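Long-range contacts in intradiol ring-cleavage dioxygenase (Streptomyces sp. SirexAA-E, PDB 4ILV), which probably catalyses the iron(III)-dependent intradiol cleavage of catechol-type aromatic rings, as a secreted dioxygenase fused to a carbohydrate-binding module: residues A[137-147]-A[179-187]; A[34-42]-A[159-167]. One frame throughout, in Å; residues are numbered along the deposited sequence.

The two contacts interlock along the chain: their segments alternate in the order 34-42, 137-147, 159-167, 179-187, and their centres lie about 12 Å apart. Interaction 1 is packing between the two sheets of the domain, strand 143-148 of one facing strand 175-183 of the other. Interaction 2 lays segment 34-42, at the start of the modelled chain, against the loop that precedes strand 168-172. They meet directly through segment 34-42, where Q39 N lies 2.7 Å from T144 O and P37 O lies 2.7 Å from T145 OG1, both probable hydrogen bonds. Segment 34-42 thus runs beside edge strand 143-148, joining the sandwich core to the loops nearer the iron.

Interaction 1 (A[137-147]-A[179-187]); sequences APGRPVLTTQL and TFDFVLDVA
The F180 ring carries L147 on one face and meets F182 at its edge. L147 CD2 lies over the middle of the ring, 3.6 Å from the F180 centroid and 14° off its normal, a CH-pi contact; its distances to the six ring carbons differ by little more than half an ångström, which confirms the central position. F180 CG is anti to the backbone N (chi1 -174°), a torsion that brings the ring beneath this methyl. The F182 ring in turn receives F180 CE2 over one of its faces, 3.8 Å above the plane, while F182 CD2 sits at the edge of F180. At the edge of F182, near its plane, comes the methyl T145 CG2, 4.4 Å from F182 CE2; the hydroxyl of T145 is engaged by P37 O.

Farther along, the contact is mainly aliphatic. L143 CD2 touches L184 CD2 at 3.9 Å, one methyl branch from each leucine. A137 CB rests 3.8 Å from V186 CG2, the branch anti to the carbonyl carbon of V186. A type II turn from A137 to R140 reverses the chain here, and R140 CG extends the apolar patch toward V186. D185, centre of an inverse gamma turn, directs its carboxylate to a salt bridge with R74.

Strand 143-148 is an outermost strand of the antiparallel sheet, bonded through its backbone to strand 130-136, whereas F182 and L184 also touch V71 of strand 64-72. The side chains therefore fill the interface between two sheets, with F114 set edge-to-face against F182.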
loop_
_atom_site.group_PDB
_atom_site.type_symbol
_atom_site.label_atom_id
_atom_site.label_comp_id
_atom_site.label_asym_id
_atom_site.label_seq_id
_atom_site.Cartn_x
_atom_site.Cartn_y
_atom_site.Cartn_z
ATOM N N ALA A 137 11.129 3.115 -9.023
ATOM C CA ALA A 137 12.563 3.208 -8.821
ATOM C C ALA A 137 13.085 4.354 -9.686
ATOM O O ALA A 137 12.540 4.614 -10.760
ATOM C CB ALA A 137 13.228 1.896 -9.222
ATOM N N PRO A 138 14.131 5.051 -9.218
ATOM C CA PRO A 138 14.667 6.212 -9.931
ATOM C C PRO A 138 14.969 5.905 -11.391
ATOM O O PRO A 138 15.744 4.987 -11.681
ATOM C CB PRO A 138 15.964 6.530 -9.173
ATOM C CG PRO A 138 16.264 5.315 -8.364
ATOM C CD PRO A 138 14.942 4.716 -8.036
ATOM N N GLY A 139 14.334 6.647 -12.293
ATOM C CA GLY A 139 14.586 6.523 -13.720
ATOM C C GLY A 139 13.913 5.335 -14.374
ATOM O O GLY A 139 14.219 4.984 -15.509
ATOM N N ARG A 140 13.001 4.705 -13.649
ATOM C CA ARG A 140 12.301 3.531 -14.157
ATOM C C ARG A 140 10.798 3.796 -14.312
ATOM O O ARG A 140 10.271 4.757 -13.748
ATOM C CB ARG A 140 12.562 2.332 -13.231
ATOM C CG ARG A 140 14.040 1.968 -13.105
ATOM C CD ARG A 140 14.584 1.549 -14.465
ATOM N NE ARG A 140 13.772 0.476 -15.038
ATOM C CZ ARG A 140 14.002 -0.097 -16.216
ATOM N NH1 ARG A 140 13.206 -1.067 -16.650
ATOM N NH2 ARG A 140 15.024 0.301 -16.960
ATOM N N PRO A 141 10.108 2.961 -15.103
ATOM C CA PRO A 141 8.642 3.017 -15.194
ATOM C C PRO A 141 7.944 2.811 -13.849
ATOM O O PRO A 141 8.498 2.222 -12.925
ATOM C CB PRO A 141 8.301 1.873 -16.160
ATOM C CG PRO A 141 9.587 1.085 -16.336
ATOM C CD PRO A 141 10.684 2.059 -16.112
ATOM N N VAL A 142 6.728 3.325 -13.736
ATOM C CA VAL A 142 5.961 3.187 -12.510
ATOM C C VAL A 142 5.271 1.830 -12.475
ATOM O O VAL A 142 4.643 1.423 -13.451
ATOM C CB VAL A 142 4.886 4.285 -12.397
ATOM C CG1 VAL A 142 3.968 4.011 -11.222
ATOM C CG2 VAL A 142 5.530 5.649 -12.266
ATOM N N LEU A 143 5.403 1.120 -11.360
ATOM C CA LEU A 143 4.583 -0.061 -11.115
ATOM C C LEU A 143 3.309 0.335 -10.355
ATOM O O LEU A 143 3.394 0.896 -9.264
ATOM C CB LEU A 143 5.350 -1.090 -10.289
ATOM C CG LEU A 143 4.497 -2.290 -9.862
ATOM C CD1 LEU A 143 4.381 -3.263 -11.027
ATOM C CD2 LEU A 143 5.040 -2.986 -8.614
ATOM N N THR A 144 2.139 0.042 -10.926
ATOM C CA THR A 144 0.867 0.268 -10.235
ATOM C C THR A 144 0.323 -1.049 -9.717
ATOM O O THR A 144 0.214 -2.024 -10.470
ATOM C CB THR A 144 -0.181 0.884 -11.174
ATOM O OG1 THR A 144 0.287 2.156 -11.635
ATOM C CG2 THR A 144 -1.536 1.060 -10.455
ATOM N N THR A 145 -0.028 -1.090 -8.437
ATOM C CA THR A 145 -0.477 -2.350 -7.855
ATOM C C THR A 145 -1.323 -2.147 -6.608
ATOM O O THR A 145 -1.659 -1.020 -6.251
ATOM C CB THR A 145 0.738 -3.298 -7.584
ATOM O OG1 THR A 145 0.278 -4.601 -7.233
ATOM C CG2 THR A 145 1.637 -2.764 -6.479
ATOM N N GLN A 146 -1.686 -3.243 -5.954
ATOM C CA GLN A 146 -2.487 -3.170 -4.738
ATOM C C GLN A 146 -1.997 -4.151 -3.677
ATOM O O GLN A 146 -1.350 -5.151 -3.998
ATOM C CB GLN A 146 -3.947 -3.492 -5.060
ATOM C CG GLN A 146 -4.547 -2.593 -6.107
ATOM C CD GLN A 146 -5.988 -2.936 -6.409
ATOM O OE1 GLN A 146 -6.707 -3.469 -5.557
ATOM N NE2 GLN A 146 -6.424 -2.626 -7.626
ATOM N N LEU A 147 -2.322 -3.876 -2.418
ATOM C CA LEU A 147 -2.027 -4.814 -1.340
ATOM C C LEU A 147 -3.307 -5.352 -0.719
ATOM O O LEU A 147 -4.256 -4.595 -0.493
ATOM C CB LEU A 147 -1.178 -4.139 -0.265
ATOM C CG LEU A 147 0.085 -3.435 -0.771
ATOM C CD1 LEU A 147 0.830 -2.794 0.391
ATOM C CD2 LEU A 147 1.002 -4.386 -1.556
ATOM N N THR A 179 2.957 -6.471 6.997
ATOM C CA THR A 179 4.296 -6.747 6.481
ATOM C C THR A 179 4.208 -7.128 5.002
ATOM O O THR A 179 3.468 -8.052 4.627
ATOM C CB THR A 179 4.938 -7.936 7.229
ATOM O OG1 THR A 179 5.305 -7.538 8.556
ATOM C CG2 THR A 179 6.163 -8.423 6.506
ATOM N N PHE A 180 4.958 -6.415 4.168
ATOM C CA PHE A 180 4.985 -6.683 2.735
ATOM C C PHE A 180 6.277 -6.172 2.125
ATOM O O PHE A 180 6.686 -5.046 2.393
ATOM C CB PHE A 180 3.785 -6.041 2.014
ATOM C CG PHE A 180 3.692 -6.418 0.548
ATOM C CD1 PHE A 180 3.046 -7.586 0.156
ATOM C CD2 PHE A 180 4.265 -5.610 -0.432
ATOM C CE1 PHE A 180 2.971 -7.939 -1.190
ATOM C CE2 PHE A 180 4.188 -5.950 -1.783
ATOM C CZ PHE A 180 3.548 -7.115 -2.162
ATOM N N ASP A 181 6.925 -7.008 1.316
ATOM C CA ASP A 181 8.109 -6.596 0.582
ATOM C C ASP A 181 7.833 -6.487 -0.916
ATOM O O ASP A 181 7.223 -7.381 -1.510
ATOM C CB ASP A 181 9.265 -7.593 0.823
ATOM C CG ASP A 181 9.831 -7.510 2.238
ATOM O OD1 ASP A 181 9.592 -6.493 2.939
ATOM O OD2 ASP A 181 10.518 -8.466 2.664
ATOM N N PHE A 182 8.317 -5.412 -1.535
ATOM C CA PHE A 182 8.212 -5.261 -2.982
ATOM C C PHE A 182 9.474 -5.818 -3.634
ATOM O O PHE A 182 10.573 -5.701 -3.082
ATOM C CB PHE A 182 8.085 -3.791 -3.388
ATOM C CG PHE A 182 6.841 -3.108 -2.870
ATOM C CD1 PHE A 182 6.776 -2.646 -1.565
ATOM C CD2 PHE A 182 5.754 -2.898 -3.705
ATOM C CE1 PHE A 182 5.632 -1.997 -1.097
ATOM C CE2 PHE A 182 4.606 -2.247 -3.239
ATOM C CZ PHE A 182 4.548 -1.805 -1.938
ATOM N N VAL A 183 9.312 -6.422 -4.806
ATOM C CA VAL A 183 10.449 -6.774 -5.650
ATOM C C VAL A 183 10.194 -6.145 -7.017
ATOM O O VAL A 183 9.214 -6.478 -7.681
ATOM C CB VAL A 183 10.599 -8.286 -5.778
ATOM C CG1 VAL A 183 11.765 -8.631 -6.712
ATOM C CG2 VAL A 183 10.836 -8.889 -4.416
ATOM N N LEU A 184 11.039 -5.195 -7.399
ATOM C CA LEU A 184 10.898 -4.492 -8.661
ATOM C C LEU A 184 11.910 -5.001 -9.682
ATOM O O LEU A 184 13.018 -5.407 -9.325
ATOM C CB LEU A 184 11.126 -2.997 -8.464
ATOM C CG LEU A 184 10.278 -2.310 -7.401
ATOM C CD1 LEU A 184 10.631 -0.829 -7.347
ATOM C CD2 LEU A 184 8.810 -2.517 -7.690
ATOM N N ASP A 185 11.532 -4.932 -10.953
ATOM C CA ASP A 185 12.384 -5.368 -12.052
ATOM C C ASP A 185 13.501 -4.346 -12.318
ATOM O O ASP A 185 13.461 -3.594 -13.295
ATOM C CB ASP A 185 11.535 -5.599 -13.303
ATOM C CG ASP A 185 12.288 -6.319 -14.399
ATOM O OD1 ASP A 185 11.904 -6.162 -15.580
ATOM O OD2 ASP A 185 13.253 -7.047 -14.074
ATOM N N VAL A 186 14.492 -4.338 -11.426
ATOM C CA VAL A 186 15.625 -3.420 -11.480
ATOM C C VAL A 186 16.915 -4.211 -11.326
ATOM O O VAL A 186 17.160 -4.809 -10.278
ATOM C CB VAL A 186 15.542 -2.379 -10.342
ATOM C CG1 VAL A 186 16.809 -1.537 -10.283
ATOM C CG2 VAL A 186 14.298 -1.514 -10.497
ATOM N N ALA A 187 17.756 -4.185 -12.359
ATOM C CA ALA A 187 18.983 -4.982 -12.390
ATOM C C ALA A 187 19.988 -4.587 -11.312
ATOM O O ALA A 187 20.189 -3.401 -11.032
ATOM C CB ALA A 187 19.625 -4.902 -13.771
#

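Interaction 2 (A[34-42]-A[159-167]); sequences DPTPDQMEG and ALFDPALLM
Q39 and L165 approach from opposite directions, the amide of one meeting a methyl of the other. L165 CD1 lies 3.5 Å from Q39 CD and close to Q39 CG and NE2 as well. With CG anti to the carbonyl carbon (chi1 -68°) and the chain extended beyond it, the Q39 amide reaches the backbone of L160. Q39 NE2 donates to L160 O at 2.7 Å; the acceptor is approached almost in line with its C=O bond (168°), although the N-H...O angle is only 140° and the oxygen is tilted from the amide plane. The other end of the amide, OE1, is hydrogen-bonded to Y148 OH, and these two bonds fix its rotation. Replacing this glutamine by alanine would remove the amide, and is likely to leave L160 O and Y148 OH without their shared partner and a gap beside L165 CD1.

The other branch of L165, CD2, is 3.7 Å from T36 CG2; the L165 and P37 side chains slide past each other in opposite directions, P37 CD 3.8 Å from L165 CD2. P37 CG also rests against A164 CB at 4.0 Å. D162 crosses P37 at about a right angle, its OD2 3.9 Å from P37 CB, while OD1 accepts from A164 N, met from above the carboxylate plane. M40 and L160 likewise cross nearly perpendicularly, with M40 CG 4.1 Å from L160 CD2.

The D162-A164 bond defines an Asx turn leading into the short 3-10 segment 163-164. The Q39-L160 bond and the L165 packing join irregular segment 34-42 to this loop near the iron(III) centre, whose ligands are Y95, Y124, H130 and H132; L160's side chain is about 8 Å from the ion.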
loop_
_atom_site.group_PDB
_atom_site.type_symbol
_atom_site.label_atom_id
_atom_site.label_comp_id
_atom_site.label_asym_id
_atom_site.label_seq_id
_atom_site.Cartn_x
_atom_site.Cartn_y
_atom_site.Cartn_z
ATOM N N ASP A 34 8.364 -11.235 -6.145
ATOM C CA ASP A 34 9.517 -11.574 -6.969
ATOM C C ASP A 34 9.049 -11.957 -8.369
ATOM O O ASP A 34 8.920 -13.149 -8.668
ATOM C CB ASP A 34 10.317 -12.729 -6.328
ATOM C CG ASP A 34 11.734 -12.867 -6.890
ATOM O OD1 ASP A 34 12.002 -12.365 -8.001
ATOM O OD2 ASP A 34 12.594 -13.462 -6.197
ATOM N N PRO A 35 8.751 -10.950 -9.218
ATOM C CA PRO A 35 8.626 -9.532 -8.871
ATOM C C PRO A 35 7.170 -9.170 -8.631
ATOM O O PRO A 35 6.280 -9.799 -9.201
ATOM C CB PRO A 35 9.133 -8.813 -10.117
ATOM C CG PRO A 35 8.808 -9.735 -11.224
ATOM C CD PRO A 35 8.838 -11.142 -10.676
ATOM N N THR A 36 6.944 -8.152 -7.807
ATOM C CA THR A 36 5.600 -7.746 -7.407
ATOM C C THR A 36 4.680 -7.519 -8.608
ATOM O O THR A 36 4.966 -6.672 -9.448
ATOM C CB THR A 36 5.664 -6.465 -6.567
ATOM O OG1 THR A 36 6.590 -6.658 -5.487
ATOM C CG2 THR A 36 4.271 -6.101 -6.015
ATOM N N PRO A 37 3.586 -8.300 -8.700
ATOM C CA PRO A 37 2.653 -8.194 -9.826
ATOM C C PRO A 37 1.987 -6.827 -9.867
ATOM O O PRO A 37 1.784 -6.206 -8.822
ATOM C CB PRO A 37 1.608 -9.267 -9.515
ATOM C CG PRO A 37 2.290 -10.221 -8.616
ATOM C CD PRO A 37 3.238 -9.410 -7.798
ATOM N N ASP A 38 1.635 -6.366 -11.063
ATOM C CA ASP A 38 0.946 -5.085 -11.189
ATOM C C ASP A 38 -0.569 -5.282 -11.220
ATOM O O ASP A 38 -1.056 -6.370 -11.519
ATOM C CB ASP A 38 1.403 -4.339 -12.445
ATOM C CG ASP A 38 1.145 -5.115 -13.715
ATOM O OD1 ASP A 38 1.887 -6.083 -13.990
ATOM O OD2 ASP A 38 0.195 -4.755 -14.437
ATOM N N GLN A 39 -1.306 -4.225 -10.896
ATOM C CA GLN A 39 -2.764 -4.246 -10.970
ATOM C C GLN A 39 -3.266 -2.880 -11.413
ATOM O O GLN A 39 -2.501 -1.917 -11.486
ATOM C CB GLN A 39 -3.389 -4.628 -9.625
ATOM C CG GLN A 39 -3.126 -6.061 -9.217
ATOM C CD GLN A 39 -4.177 -6.616 -8.288
ATOM O OE1 GLN A 39 -4.730 -5.900 -7.453
ATOM N NE2 GLN A 39 -4.467 -7.907 -8.433
ATOM N N MET A 40 -4.552 -2.789 -11.715
ATOM C CA MET A 40 -5.095 -1.531 -12.208
ATOM C C MET A 40 -5.069 -0.397 -11.176
ATOM O O MET A 40 -5.045 -0.617 -9.957
ATOM C CB MET A 40 -6.493 -1.741 -12.803
ATOM C CG MET A 40 -7.504 -2.393 -11.880
ATOM S SD MET A 40 -9.089 -2.585 -12.724
ATOM C CE MET A 40 -8.586 -3.511 -14.174
ATOM N N GLU A 41 -5.035 0.823 -11.694
ATOM C CA GLU A 41 -5.005 2.032 -10.884
ATOM C C GLU A 41 -6.336 2.291 -10.174
ATOM O O GLU A 41 -6.361 2.622 -8.992
ATOM C CB GLU A 41 -4.661 3.211 -11.794
ATOM C CG GLU A 41 -4.627 4.577 -11.142
ATOM C CD GLU A 41 -4.200 5.659 -12.122
ATOM O OE1 GLU A 41 -2.988 5.782 -12.399
ATOM O OE2 GLU A 41 -5.086 6.357 -12.655
ATOM N N GLY A 42 -7.436 2.127 -10.900
ATOM C CA GLY A 42 -8.755 2.426 -10.371
ATOM C C GLY A 42 -9.096 3.886 -10.606
ATOM O O GLY A 42 -8.201 4.702 -10.856
ATOM N N ALA A 159 -12.622 -11.003 -8.084
ATOM C CA ALA A 159 -11.799 -11.556 -9.157
ATOM C C ALA A 159 -10.441 -10.869 -9.282
ATOM O O ALA A 159 -9.500 -11.442 -9.827
ATOM C CB ALA A 159 -12.547 -11.490 -10.479
ATOM N N LEU A 160 -10.338 -9.643 -8.780
ATOM C CA LEU A 160 -9.084 -8.902 -8.867
ATOM C C LEU A 160 -8.060 -9.380 -7.843
ATOM O O LEU A 160 -6.877 -9.079 -7.958
ATOM C CB LEU A 160 -9.334 -7.411 -8.658
ATOM C CG LEU A 160 -9.432 -6.504 -9.882
ATOM C CD1 LEU A 160 -10.702 -6.790 -10.666
ATOM C CD2 LEU A 160 -9.381 -5.046 -9.448
ATOM N N PHE A 161 -8.524 -10.118 -6.842
ATOM C CA PHE A 161 -7.665 -10.557 -5.751
ATOM C C PHE A 161 -6.535 -11.433 -6.262
ATOM O O PHE A 161 -6.738 -12.246 -7.154
ATOM C CB PHE A 161 -8.467 -11.320 -4.693
ATOM C CG PHE A 161 -7.608 -11.983 -3.668
ATOM C CD1 PHE A 161 -7.051 -11.245 -2.640
ATOM C CD2 PHE A 161 -7.320 -13.341 -3.756
ATOM C CE1 PHE A 161 -6.236 -11.848 -1.697
ATOM C CE2 PHE A 161 -6.500 -13.955 -2.816
ATOM C CZ PHE A 161 -5.952 -13.204 -1.784
ATOM N N ASP A 162 -5.345 -11.247 -5.701
ATOM C CA ASP A 162 -4.175 -12.040 -6.070
ATOM C C ASP A 162 -3.378 -12.358 -4.807
ATOM O O ASP A 162 -2.826 -11.454 -4.180
ATOM C CB ASP A 162 -3.302 -11.248 -7.047
ATOM C CG ASP A 162 -2.097 -12.043 -7.564
ATOM O OD1 ASP A 162 -1.820 -13.157 -7.069
ATOM O OD2 ASP A 162 -1.398 -11.512 -8.454
ATOM N N PRO A 163 -3.303 -13.646 -4.433
ATOM C CA PRO A 163 -2.583 -14.072 -3.226
ATOM C C PRO A 163 -1.120 -13.619 -3.206
ATOM O O PRO A 163 -0.549 -13.509 -2.125
ATOM C CB PRO A 163 -2.666 -15.599 -3.286
ATOM C CG PRO A 163 -3.013 -15.913 -4.697
ATOM C CD PRO A 163 -3.882 -14.792 -5.146
ATOM N N ALA A 164 -0.522 -13.357 -4.368
ATOM C CA ALA A 164 0.855 -12.851 -4.398
ATOM C C ALA A 164 0.940 -11.425 -3.837
ATOM O O ALA A 164 2.015 -10.954 -3.478
ATOM C CB ALA A 164 1.424 -12.899 -5.812
ATOM N N LEU A 165 -0.192 -10.740 -3.743
ATOM C CA LEU A 165 -0.195 -9.373 -3.238
ATOM C C LEU A 165 -0.729 -9.294 -1.805
ATOM O O LEU A 165 -1.049 -8.199 -1.307
ATOM C CB LEU A 165 -1.003 -8.474 -4.173
ATOM C CG LEU A 165 -0.404 -8.353 -5.580
ATOM C CD1 LEU A 165 -1.413 -7.782 -6.555
ATOM C CD2 LEU A 165 0.850 -7.502 -5.569
ATOM N N LEU A 166 -0.807 -10.446 -1.135
ATOM C CA LEU A 166 -1.201 -10.483 0.280
ATOM C C LEU A 166 -0.093 -9.953 1.175
ATOM O O LEU A 166 1.074 -10.302 1.009
ATOM C CB LEU A 166 -1.546 -11.907 0.711
ATOM C CG LEU A 166 -2.970 -12.426 0.480
ATOM C CD1 LEU A 166 -3.029 -13.939 0.726
ATOM C CD2 LEU A 166 -3.989 -11.706 1.358
ATOM N N MET A 167 -0.453 -9.080 2.095
ATOM C CA MET A 167 0.401 -8.718 3.223
ATOM C C MET A 167 0.315 -9.824 4.263
ATOM O O MET A 167 -0.668 -10.562 4.300
ATOM C CB MET A 167 -0.121 -7.435 3.884
ATOM C CG MET A 167 -0.060 -6.198 2.999
ATOM S SD MET A 167 -0.688 -4.733 3.843
ATOM C CE MET A 167 -2.450 -5.050 3.782
#